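Local coordinates for cutinase-like protein (Cryptococcus sp., PDB 2CZQ) that probably hydrolyses carboxylic esters, as a cutinase-like enzyme of the alpha/beta hydrolase fold, at residues A61-R66 with A88-V93; R65-G70 with Y79-Y84; F112-P117 with Q187-M192; Q96-G99 with A103-N106. All blocks are in the same frame, centred on the assembly; numbering follows the deposited sequence. Where two conformers were deposited one is given.

Overall arrangement
Contacts 1, 2 and 4 cluster on one face of the central parallel sheet; contact 3 lies on the opposite side of the chain's centre, about 17 Å between centres from contacts 1 and 2 and about 22 Å from contact 4. Contacts 1 and 2, centres about 7 Å apart, both start from helix 57-73, which leans on helix 86-98 in one and on strand 78-84 in the other. Contact 4 follows where helix 86-98 ends, before the chain returns through strand 108-114 to contact 3, whose helix 187-200 comes from the far end of the sequence. Neighbouring strands 78-84 and 108-114 thus join both layers of an alpha/beta hydrolase.

Contact 1 of 4, residues A61-R66 with A88-V93; sequences ADIIRR and AAATVV
Ile63 carries this helix-helix contact: its CD1 reaches Thr91, 3.8 Å from OG1 and 3.9 Å from CA, and lies 3.9 Å from Ala90 O. The isoleucine gets there with CG1 anti to its carbonyl carbon (chi1 -68°) and an extended chi2 of 164°, so that the terminal methyl leads, and the two side chains meet at about a right angle. Ala90 joins more loosely through CB, 4.5 Å from Ile63 CD1. Both polar groups beside the methyl are occupied: Thr91 OG1 is hydrogen-bonded to Gly87 O one turn back, and Ala90 O to Thr60 OG1. Helices 57-73 and 86-98 here lie side by side on one face of the parallel sheet of an alpha/beta hydrolase, Ile63 and Thr91 both resting on Thr14 of strand 9-14; helix 86-98 is the one that follows the probable nucleophile elbow. Away from this buried patch the packing gives way to solvent. Ala61 and Arg65 lie on the exposed side of their helix, and Asp62 OD2 is hydrogen-bonded to Tyr44 OH of strand 41-45 and to Val47 N just beyond it.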
loop_
_atom_site.group_PDB
_atom_site.type_symbol
_atom_site.label_atom_id
_atom_site.label_comp_id
_atom_site.label_asym_id
_atom_site.label_seq_id
_atom_site.Cartn_x
_atom_site.Cartn_y
_atom_site.Cartn_z
ATOM N N ALA A 61 -7.343 -7.088 9.824
ATOM C CA ALA A 61 -6.963 -7.581 11.145
ATOM C C ALA A 61 -5.539 -8.128 11.153
ATOM O O ALA A 61 -4.799 -7.919 12.116
ATOM C CB ALA A 61 -7.940 -8.631 11.633
ATOM N N ASP A 62 -5.151 -8.826 10.090
ATOM C CA ASP A 62 -3.833 -9.435 10.053
ATOM C C ASP A 62 -2.719 -8.410 9.821
ATOM O O ASP A 62 -1.617 -8.571 10.343
ATOM C CB ASP A 62 -3.783 -10.573 9.042
ATOM C CG ASP A 62 -2.572 -11.437 9.217
ATOM O OD1 ASP A 62 -2.363 -11.953 10.343
ATOM O OD2 ASP A 62 -1.785 -11.632 8.270
ATOM N N ILE A 63 -3.001 -7.351 9.060
ATOM C CA ILE A 63 -2.060 -6.234 8.945
ATOM C C ILE A 63 -1.745 -5.684 10.338
ATOM O O ILE A 63 -0.584 -5.519 10.726
ATOM C CB ILE A 63 -2.653 -5.102 8.075
ATOM C CG1 ILE A 63 -2.783 -5.532 6.613
ATOM C CG2 ILE A 63 -1.800 -3.829 8.178
ATOM C CD1 ILE A 63 -3.704 -4.609 5.811
ATOM N N ILE A 64 -2.806 -5.385 11.079
ATOM C CA ILE A 64 -2.668 -4.776 12.392
ATOM C C ILE A 64 -2.007 -5.744 13.370
ATOM O O ILE A 64 -1.157 -5.343 14.166
ATOM C CB ILE A 64 -4.029 -4.246 12.886
ATOM C CG1 ILE A 64 -4.488 -3.087 11.988
ATOM C CG2 ILE A 64 -3.935 -3.815 14.345
ATOM C CD1 ILE A 64 -5.904 -2.608 12.245
ATOM N N ARG A 65 -2.369 -7.023 13.278
ATOM C CA ARG A 65 -1.732 -8.065 14.082
ATOM C C ARG A 65 -0.215 -8.064 13.880
ATOM O O ARG A 65 0.546 -8.095 14.855
ATOM C CB ARG A 65 -2.324 -9.440 13.761
ATOM C CG ARG A 65 -1.597 -10.621 14.402
ATOM C CD ARG A 65 -1.642 -11.891 13.560
ATOM N NE ARG A 65 -0.330 -12.276 13.040
ATOM C CZ ARG A 65 0.265 -11.741 11.975
ATOM N NH1 ARG A 65 -0.315 -10.769 11.290
ATOM N NH2 ARG A 65 1.459 -12.179 11.598
ATOM N N ARG A 66 0.226 -8.027 12.624
ATOM C CA ARG A 66 1.657 -8.033 12.334
ATOM C C ARG A 66 2.345 -6.782 12.874
ATOM O O ARG A 66 3.443 -6.868 13.428
ATOM C CB ARG A 66 1.935 -8.205 10.834
ATOM C CG ARG A 66 3.415 -8.299 10.482
ATOM C CD ARG A 66 4.080 -9.523 11.077
ATOM N NE ARG A 66 5.515 -9.628 10.836
ATOM C CZ ARG A 66 6.459 -9.026 11.559
ATOM N NH1 ARG A 66 6.136 -8.215 12.559
ATOM N NH2 ARG A 66 7.738 -9.239 11.276
ATOM N N ALA A 88 -5.488 -3.045 -1.114
ATOM C CA ALA A 88 -5.432 -1.607 -0.873
ATOM C C ALA A 88 -6.584 -1.177 0.034
ATOM O O ALA A 88 -6.371 -0.429 0.985
ATOM C CB ALA A 88 -5.439 -0.827 -2.184
ATOM N N ALA A 89 -7.794 -1.657 -0.249
ATOM C CA ALA A 89 -8.946 -1.362 0.596
ATOM C C ALA A 89 -8.712 -1.868 2.020
ATOM O O ALA A 89 -8.964 -1.155 2.992
ATOM C CB ALA A 89 -10.212 -1.960 0.004
ATOM N N ALA A 90 -8.204 -3.093 2.149
ATOM C CA ALA A 90 -7.922 -3.638 3.480
ATOM C C ALA A 90 -6.926 -2.766 4.244
ATOM O O ALA A 90 -7.039 -2.594 5.464
ATOM C CB ALA A 90 -7.406 -5.059 3.378
ATOM N N THR A 91 -5.957 -2.216 3.521
ATOM C CA THR A 91 -4.953 -1.336 4.110
ATOM C C THR A 91 -5.565 -0.005 4.542
ATOM O O THR A 91 -5.307 0.471 5.649
ATOM C CB THR A 91 -3.805 -1.113 3.117
ATOM O OG1 THR A 91 -3.189 -2.370 2.799
ATOM C CG2 THR A 91 -2.689 -0.294 3.751
ATOM N N VAL A 92 -6.377 0.594 3.671
ATOM C CA VAL A 92 -7.076 1.832 4.000
ATOM C C VAL A 92 -7.885 1.671 5.289
ATOM O O VAL A 92 -7.833 2.527 6.174
ATOM C CB VAL A 92 -7.981 2.274 2.830
ATOM C CG1 VAL A 92 -8.933 3.381 3.261
ATOM C CG2 VAL A 92 -7.135 2.715 1.643
ATOM N N VAL A 93 -8.619 0.570 5.395
ATOM C CA VAL A 93 -9.432 0.337 6.580
ATOM C C VAL A 93 -8.554 0.127 7.816
ATOM O O VAL A 93 -8.907 0.575 8.909
ATOM C CB VAL A 93 -10.455 -0.793 6.340
ATOM C CG1 VAL A 93 -11.263 -1.093 7.601
ATOM C CG2 VAL A 93 -11.391 -0.393 5.202
#

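Contact 2 of 4, residues R65-G70 with Y79-Y84; sequences RRINSG and YILQGY
Tyr79 OH donates to Ile67 O at 2.7 Å, a short but weak hydrogen bond that links a side chain of the sheet to the backbone of helix 57-73. The hydroxyl is closely surrounded: Gly70 CA sits 3.1 Å from Tyr79 OH, at the edge of the ring and near its plane, an approach made easy by the lack of a side chain. Ile67 takes one face of the ring. Its CG1 stands over the centre, 4.2 Å from the Tyr79 centroid and 9° off the normal, a CH-pi contact, while its CG2 lies 3.8 Å from Tyr79 CE2. CG1 lies beside the backbone N (chi1 -70°), and beyond it the same branch runs on past the ring to Ile67 CD1, which meets Leu81 CD2 at 4.0 Å, those two side chains crossing at about a right angle. Arg66 comes in from another side; a bend at chi2 (64°) brings its guanidinium round, nearly perpendicular to the ring, with NH1 4.1 Å from Tyr79 OH. Arg66 NH2 is hydrogen-bonded to a citrate, probably from the crystallisation liquor. Helix 65-70 runs antiparallel to strand 79-84, as expected of a helix that leads into the next strand of a parallel alpha/beta sheet. Strand 78-84 itself ends in Gly83 and Tyr84, at the probable nucleophile elbow. With the bond to Ile67 O a weak one, the tyrosine is probably held chiefly by packing, the isoleucine against its face limiting how the ring can turn and the hydroxyl adding direction.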
loop_
_atom_site.group_PDB
_atom_site.type_symbol
_atom_site.label_atom_id
_atom_site.label_comp_id
_atom_site.label_asym_id
_atom_site.label_seq_id
_atom_site.Cartn_x
_atom_site.Cartn_y
_atom_site.Cartn_z
ATOM N N ARG A 65 -2.369 -7.023 13.278
ATOM C CA ARG A 65 -1.732 -8.065 14.082
ATOM C C ARG A 65 -0.215 -8.064 13.880
ATOM O O ARG A 65 0.546 -8.095 14.855
ATOM C CB ARG A 65 -2.324 -9.440 13.761
ATOM C CG ARG A 65 -1.597 -10.621 14.402
ATOM C CD ARG A 65 -1.642 -11.891 13.560
ATOM N NE ARG A 65 -0.330 -12.276 13.040
ATOM C CZ ARG A 65 0.265 -11.741 11.975
ATOM N NH1 ARG A 65 -0.315 -10.769 11.290
ATOM N NH2 ARG A 65 1.459 -12.179 11.598
ATOM N N ARG A 66 0.226 -8.027 12.624
ATOM C CA ARG A 66 1.657 -8.033 12.334
ATOM C C ARG A 66 2.345 -6.782 12.874
ATOM O O ARG A 66 3.443 -6.868 13.428
ATOM C CB ARG A 66 1.935 -8.205 10.834
ATOM C CG ARG A 66 3.415 -8.299 10.482
ATOM C CD ARG A 66 4.080 -9.523 11.077
ATOM N NE ARG A 66 5.515 -9.628 10.836
ATOM C CZ ARG A 66 6.459 -9.026 11.559
ATOM N NH1 ARG A 66 6.136 -8.215 12.559
ATOM N NH2 ARG A 66 7.738 -9.239 11.276
ATOM N N ILE A 67 1.701 -5.628 12.713
ATOM C CA ILE A 67 2.250 -4.381 13.235
ATOM C C ILE A 67 2.463 -4.486 14.745
ATOM O O ILE A 67 3.546 -4.187 15.261
ATOM C CB ILE A 67 1.324 -3.192 12.906
ATOM C CG1 ILE A 67 1.350 -2.896 11.406
ATOM C CG2 ILE A 67 1.709 -1.952 13.728
ATOM C CD1 ILE A 67 0.269 -1.926 10.966
ATOM N N ASN A 68 1.422 -4.913 15.452
ATOM C CA ASN A 68 1.480 -4.957 16.902
ATOM C C ASN A 68 2.425 -6.032 17.425
ATOM O O ASN A 68 3.141 -5.804 18.399
ATOM C CB ASN A 68 0.078 -5.089 17.490
ATOM C CG ASN A 68 -0.746 -3.819 17.322
ATOM O OD1 ASN A 68 -0.207 -2.717 17.240
ATOM N ND2 ASN A 68 -2.063 -3.975 17.267
ATOM N N SER A 69 2.459 -7.187 16.768
ATOM C CA SER A 69 3.375 -8.248 17.186
ATOM C C SER A 69 4.827 -7.816 17.018
ATOM O O SER A 69 5.665 -8.098 17.880
ATOM C CB SER A 69 3.136 -9.523 16.375
ATOM O OG SER A 69 1.876 -10.095 16.661
ATOM N N GLY A 70 5.119 -7.123 15.919
ATOM C CA GLY A 70 6.452 -6.609 15.684
ATOM C C GLY A 70 6.858 -5.600 16.739
ATOM O O GLY A 70 7.975 -5.653 17.257
ATOM N N TYR A 79 7.640 0.026 9.517
ATOM C CA TYR A 79 6.792 -0.639 8.535
ATOM C C TYR A 79 6.553 0.205 7.302
ATOM O O TYR A 79 6.430 1.438 7.389
ATOM C CB TYR A 79 5.422 -0.947 9.136
ATOM C CG TYR A 79 5.479 -1.837 10.342
ATOM C CD1 TYR A 79 5.749 -3.190 10.211
ATOM C CD2 TYR A 79 5.280 -1.324 11.616
ATOM C CE1 TYR A 79 5.816 -4.017 11.312
ATOM C CE2 TYR A 79 5.345 -2.145 12.737
ATOM C CZ TYR A 79 5.615 -3.493 12.572
ATOM O OH TYR A 79 5.676 -4.331 13.657
ATOM N N ILE A 80 6.443 -0.477 6.165
ATOM C CA ILE A 80 5.753 0.072 5.000
ATOM C C ILE A 80 4.548 -0.832 4.775
ATOM O O ILE A 80 4.688 -2.056 4.735
ATOM C CB ILE A 80 6.645 0.070 3.736
ATOM C CG1 ILE A 80 7.955 0.843 3.959
ATOM C CG2 ILE A 80 5.863 0.603 2.524
ATOM C CD1 ILE A 80 7.801 2.344 4.177
ATOM N N LEU A 81 3.365 -0.239 4.647
ATOM C CA LEU A 81 2.159 -0.994 4.317
ATOM C C LEU A 81 1.859 -0.842 2.834
ATOM O O LEU A 81 1.771 0.282 2.333
ATOM C CB LEU A 81 0.953 -0.517 5.130
ATOM C CG LEU A 81 1.134 -0.413 6.645
ATOM C CD1 LEU A 81 -0.181 -0.023 7.302
ATOM C CD2 LEU A 81 1.691 -1.699 7.243
ATOM N N GLN A 82 1.706 -1.972 2.151
ATOM C CA GLN A 82 1.472 -2.007 0.714
ATOM C C GLN A 82 0.182 -2.751 0.458
ATOM O O GLN A 82 -0.052 -3.803 1.050
ATOM C CB GLN A 82 2.615 -2.737 0.018
ATOM C CG GLN A 82 3.982 -2.119 0.263
ATOM C CD GLN A 82 5.126 -3.010 -0.180
ATOM O OE1 GLN A 82 5.047 -4.232 -0.062
ATOM N NE2 GLN A 82 6.198 -2.396 -0.682
ATOM N N GLY A 83 -0.654 -2.234 -0.438
ATOM C CA GLY A 83 -1.882 -2.925 -0.777
ATOM C C GLY A 83 -2.266 -2.742 -2.227
ATOM O O GLY A 83 -2.155 -1.636 -2.766
ATOM N N TYR A 84 -2.703 -3.832 -2.854
ATOM C CA TYR A 84 -3.153 -3.835 -4.242
ATOM C C TYR A 84 -4.611 -4.264 -4.305
ATOM O O TYR A 84 -4.970 -5.334 -3.810
ATOM C CB TYR A 84 -2.295 -4.807 -5.057
ATOM C CG TYR A 84 -2.803 -5.099 -6.456
ATOM C CD1 TYR A 84 -3.208 -4.073 -7.322
ATOM C CD2 TYR A 84 -2.893 -6.413 -6.909
ATOM C CE1 TYR A 84 -3.674 -4.352 -8.607
ATOM C CE2 TYR A 84 -3.359 -6.704 -8.179
ATOM C CZ TYR A 84 -3.750 -5.676 -9.025
ATOM O OH TYR A 84 -4.206 -5.987 -10.287
#

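Contact 3 of 4, residues F112-P117 with Q187-M192; sequences FLIGNP and QGVQTM
Phe112 reaches from strand 108-114 to Val189 and Met192 of helix 187-200. Its CB points at the helix, and CG, anti to the backbone N (chi1 -178°), sends the ring outward; the near half of the ring stays short of the helix, and touching is left to the far end. There CE1 comes within 4.4 Å of Met192 C, and the outermost atom, CZ, lies 3.8 Å from Val189 O and 4.3 Å from Val189 CG1, so the helix backbone is met as much as its side chains. Two residues on, Ile114 faces the same way. Its CG1 sits between the backbone N and the carbonyl carbon, which leaves CG2 to pack obliquely on Val189 CG1 at 3.8 Å. Strand and helix axes run nearly antiparallel, 10.7 Å apart: the C-terminal helix of the alpha/beta hydrolase lies on the sheet face opposite helix 86-98; Leu113, between Phe112 and Ile114, points to that other side and packs on Thr91 and Val92. Val160 of strand 157-160 adjoins both Phe112 and Ile114, and Met30 of helix 28-37 also lies on Phe112. On the outer side of helix 187-200, Gln187 O accepts from Thr191 N and Thr191 OG1 on opposite faces of its carbonyl plane, the hydroxyl at 2.8 Å. Gln190 ties the helix to its neighbours, OE1 to Met30 N and NE2 to Gly26 O and Tyr183 O.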
loop_
_atom_site.group_PDB
_atom_site.type_symbol
_atom_site.label_atom_id
_atom_site.label_comp_id
_atom_site.label_asym_id
_atom_site.label_seq_id
_atom_site.Cartn_x
_atom_site.Cartn_y
_atom_site.Cartn_z
ATOM N N PHE A 112 1.777 2.507 0.693
ATOM C CA PHE A 112 1.871 2.508 -0.754
ATOM C C PHE A 112 0.748 1.656 -1.316
ATOM O O PHE A 112 0.684 0.451 -1.061
ATOM C CB PHE A 112 3.235 1.967 -1.185
ATOM C CG PHE A 112 3.438 1.982 -2.668
ATOM C CD1 PHE A 112 3.880 3.128 -3.320
ATOM C CD2 PHE A 112 3.169 0.845 -3.424
ATOM C CE1 PHE A 112 4.047 3.136 -4.697
ATOM C CE2 PHE A 112 3.334 0.845 -4.797
ATOM C CZ PHE A 112 3.775 1.988 -5.434
ATOM N N LEU A 113 -0.143 2.295 -2.065
ATOM C CA LEU A 113 -1.344 1.646 -2.584
ATOM C C LEU A 113 -1.345 1.667 -4.096
ATOM O O LEU A 113 -0.914 2.652 -4.700
ATOM C CB LEU A 113 -2.602 2.358 -2.073
ATOM C CG LEU A 113 -2.689 2.589 -0.563
ATOM C CD1 LEU A 113 -3.863 3.477 -0.217
ATOM C CD2 LEU A 113 -2.769 1.270 0.197
ATOM N N ILE A 114 -1.825 0.583 -4.703
ATOM C CA ILE A 114 -2.031 0.522 -6.146
ATOM C C ILE A 114 -3.412 -0.028 -6.447
ATOM O O ILE A 114 -3.884 -0.962 -5.791
ATOM C CB ILE A 114 -0.945 -0.324 -6.872
ATOM C CG1 ILE A 114 -0.614 -1.599 -6.087
ATOM C CG2 ILE A 114 0.300 0.513 -7.120
ATOM C CD1 ILE A 114 0.194 -2.616 -6.873
ATOM N N GLY A 115 -4.072 0.559 -7.438
ATOM C CA GLY A 115 -5.390 0.086 -7.832
ATOM C C GLY A 115 -6.396 0.097 -6.689
ATOM O O GLY A 115 -7.119 -0.873 -6.466
ATOM N N ASN A 116 -6.447 1.213 -5.971
ATOM C CA ASN A 116 -7.198 1.315 -4.724
ATOM C C ASN A 116 -8.695 1.525 -4.942
ATOM O O ASN A 116 -9.092 2.575 -5.439
ATOM C CB ASN A 116 -6.627 2.496 -3.936
ATOM C CG ASN A 116 -7.276 2.685 -2.590
ATOM O OD1 ASN A 116 -7.974 1.803 -2.075
ATOM N ND2 ASN A 116 -7.039 3.851 -1.995
ATOM N N PRO A 117 -9.547 0.575 -4.545
ATOM C CA PRO A 117 -10.997 0.786 -4.652
ATOM C C PRO A 117 -11.460 1.993 -3.833
ATOM O O PRO A 117 -12.505 2.569 -4.137
ATOM C CB PRO A 117 -11.586 -0.499 -4.061
ATOM C CG PRO A 117 -10.497 -1.519 -4.174
ATOM C CD PRO A 117 -9.235 -0.744 -3.962
ATOM N N GLN A 187 7.043 -0.170 -14.885
ATOM C CA GLN A 187 8.343 0.229 -14.360
ATOM C C GLN A 187 8.277 1.529 -13.568
ATOM O O GLN A 187 9.020 1.703 -12.600
ATOM C CB GLN A 187 9.360 0.337 -15.486
ATOM C CG GLN A 187 9.629 -0.982 -16.180
ATOM C CD GLN A 187 10.326 -0.800 -17.504
ATOM O OE1 GLN A 187 9.889 -0.006 -18.332
ATOM N NE2 GLN A 187 11.415 -1.533 -17.712
ATOM N N GLY A 188 7.392 2.437 -13.969
ATOM C CA GLY A 188 7.159 3.647 -13.199
ATOM C C GLY A 188 6.628 3.322 -11.816
ATOM O O GLY A 188 7.109 3.849 -10.810
ATOM N N VAL A 189 5.641 2.435 -11.763
ATOM C CA VAL A 189 5.036 2.028 -10.498
ATOM C C VAL A 189 6.051 1.338 -9.586
ATOM O O VAL A 189 6.180 1.695 -8.409
ATOM C CB VAL A 189 3.818 1.106 -10.741
ATOM C CG1 VAL A 189 3.280 0.561 -9.434
ATOM C CG2 VAL A 189 2.714 1.848 -11.492
ATOM N N GLN A 190 6.767 0.358 -10.130
ATOM C CA GLN A 190 7.702 -0.415 -9.322
ATOM C C GLN A 190 8.828 0.469 -8.796
ATOM O O GLN A 190 9.178 0.402 -7.622
ATOM C CB GLN A 190 8.253 -1.614 -10.099
ATOM C CG GLN A 190 7.205 -2.676 -10.430
ATOM C CD GLN A 190 6.492 -3.186 -9.195
ATOM O OE1 GLN A 190 7.134 -3.558 -8.213
ATOM N NE2 GLN A 190 5.163 -3.194 -9.234
ATOM N N THR A 191 9.372 1.321 -9.658
ATOM C CA THR A 191 10.466 2.187 -9.243
ATOM C C THR A 191 10.003 3.200 -8.206
ATOM O O THR A 191 10.682 3.424 -7.206
ATOM C CB THR A 191 11.087 2.879 -10.450
ATOM O OG1 THR A 191 11.491 1.882 -11.401
ATOM C CG2 THR A 191 12.367 3.613 -10.046
ATOM N N MET A 192 8.846 3.806 -8.439
ATOM C CA MET A 192 8.295 4.759 -7.488
ATOM C C MET A 192 8.089 4.114 -6.125
ATOM O O MET A 192 8.388 4.727 -5.103
ATOM C CB MET A 192 6.980 5.288 -8.039
ATOM C CG MET A 192 6.352 6.418 -7.284
ATOM S SD MET A 192 5.109 7.242 -8.296
ATOM C CE MET A 192 4.107 5.864 -8.914
#

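Contact 4 of 4, residues Q96-G99 with A103-N106; sequences QQLG and AAFN
Leu98 and Ala104 make the apolar touch of this contact, a branch methyl against a bare one: Leu98 CD2 lies 3.8 Å from Ala104 CB, and both CB atoms point across at the other segment. Beside them a backbone carbonyl meets a ring: Gly99 O approaches Phe105 obliquely and comes within 3.6 Å of Phe105 CD1. The polar link is a water that spans the gap between the two backbones, accepting from Phe105 N at 3.0 Å and donating weakly to Leu98 O at 3.4 Å; it thereby serves an N-H in the first turn of one helix and a carbonyl at the end of the other. In the next shell, the methyl pair is backed by helix 57-73, with Leu98 resting on Ile64 and Ala104 on Ile67. Phe105, with CG anti to its backbone N (chi1 177°), projects its ring past Gly99 to Trp153, which it meets edge-to-face, and to Lys156, a cation-pi partner whose NZ is also hydrogen-bonded to Phe105 O. Trp153 NE1 adds a weak hydrogen bond to Gly99 O, so the glycine carbonyl and the phenylalanine share one neighbour. Further back, Gln96 NE2 anchors the last turns of helix 86-98 to Gln146 O and Ser148 O. Gly99, with its positive phi of 80°, marks where that helix is left, and the short helix 103-107 turns the chain towards strand 108-114. This is the return limb of a beta-alpha-beta crossover, the repeating connection of parallel alpha/beta folds, joining adjacent strands 78-84 and 108-114.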
loop_
_atom_site.group_PDB
_atom_site.type_symbol
_atom_site.label_atom_id
_atom_site.label_comp_id
_atom_site.label_asym_id
_atom_site.label_seq_id
_atom_site.Cartn_x
_atom_site.Cartn_y
_atom_site.Cartn_z
ATOM N N GLN A 96 -7.773 3.540 9.041
ATOM C CA GLN A 96 -8.942 4.081 9.722
ATOM C C GLN A 96 -9.041 3.564 11.156
ATOM O O GLN A 96 -9.419 4.303 12.065
ATOM C CB GLN A 96 -10.214 3.745 8.942
ATOM C CG GLN A 96 -10.265 4.380 7.556
ATOM C CD GLN A 96 -11.373 3.820 6.679
ATOM O OE1 GLN A 96 -12.070 2.877 7.059
ATOM N NE2 GLN A 96 -11.527 4.391 5.489
ATOM N N GLN A 97 -8.686 2.298 11.355
ATOM C CA GLN A 97 -8.737 1.678 12.674
ATOM C C GLN A 97 -7.543 2.047 13.548
ATOM O O GLN A 97 -7.690 2.171 14.762
ATOM C CB GLN A 97 -8.827 0.162 12.550
ATOM C CG GLN A 97 -10.177 -0.301 12.047
ATOM C CD GLN A 97 -10.304 -1.807 11.990
ATOM O OE1 GLN A 97 -9.563 -2.529 12.657
ATOM N NE2 GLN A 97 -11.251 -2.287 11.194
ATOM N N LEU A 98 -6.371 2.208 12.944
ATOM C CA LEU A 98 -5.170 2.540 13.706
ATOM C C LEU A 98 -5.202 3.949 14.281
ATOM O O LEU A 98 -4.628 4.207 15.336
ATOM C CB LEU A 98 -3.916 2.367 12.855
ATOM C CG LEU A 98 -3.507 0.930 12.525
ATOM C CD1 LEU A 98 -2.380 0.931 11.510
ATOM C CD2 LEU A 98 -3.123 0.146 13.772
ATOM N N GLY A 99 -5.869 4.864 13.590
ATOM C CA GLY A 99 -5.870 6.252 14.005
ATOM C C GLY A 99 -4.600 6.959 13.577
ATOM O O GLY A 99 -3.777 6.401 12.848
ATOM N N ALA A 103 1.747 4.389 18.908
ATOM C CA ALA A 103 2.909 3.599 18.517
ATOM C C ALA A 103 2.814 3.023 17.112
ATOM O O ALA A 103 3.788 3.082 16.353
ATOM C CB ALA A 103 3.162 2.495 19.530
ATOM N N ALA A 104 1.657 2.458 16.771
ATOM C CA ALA A 104 1.483 1.851 15.456
ATOM C C ALA A 104 1.591 2.912 14.369
ATOM O O ALA A 104 2.332 2.742 13.406
ATOM C CB ALA A 104 0.165 1.108 15.369
ATOM N N PHE A 105 0.876 4.024 14.540
ATOM C CA PHE A 105 0.969 5.129 13.598
ATOM C C PHE A 105 2.418 5.565 13.398
ATOM O O PHE A 105 2.875 5.729 12.270
ATOM C CB PHE A 105 0.136 6.318 14.076
ATOM C CG PHE A 105 0.249 7.520 13.186
ATOM C CD1 PHE A 105 -0.508 7.604 12.022
ATOM C CD2 PHE A 105 1.127 8.558 13.490
ATOM C CE1 PHE A 105 -0.412 8.706 11.185
ATOM C CE2 PHE A 105 1.234 9.666 12.653
ATOM C CZ PHE A 105 0.464 9.738 11.497
ATOM N N ASN A 106 3.139 5.764 14.498
ATOM C CA ASN A 106 4.514 6.233 14.426
ATOM C C ASN A 106 5.441 5.255 13.703
ATOM O O ASN A 106 6.360 5.673 13.002
ATOM C CB ASN A 106 5.057 6.526 15.826
ATOM C CG ASN A 106 4.422 7.752 16.466
ATOM O OD1 ASN A 106 3.847 8.609 15.792
ATOM N ND2 ASN A 106 4.529 7.838 17.784
HETATM O O HOH W 1 -1.385 4.133 16.461
#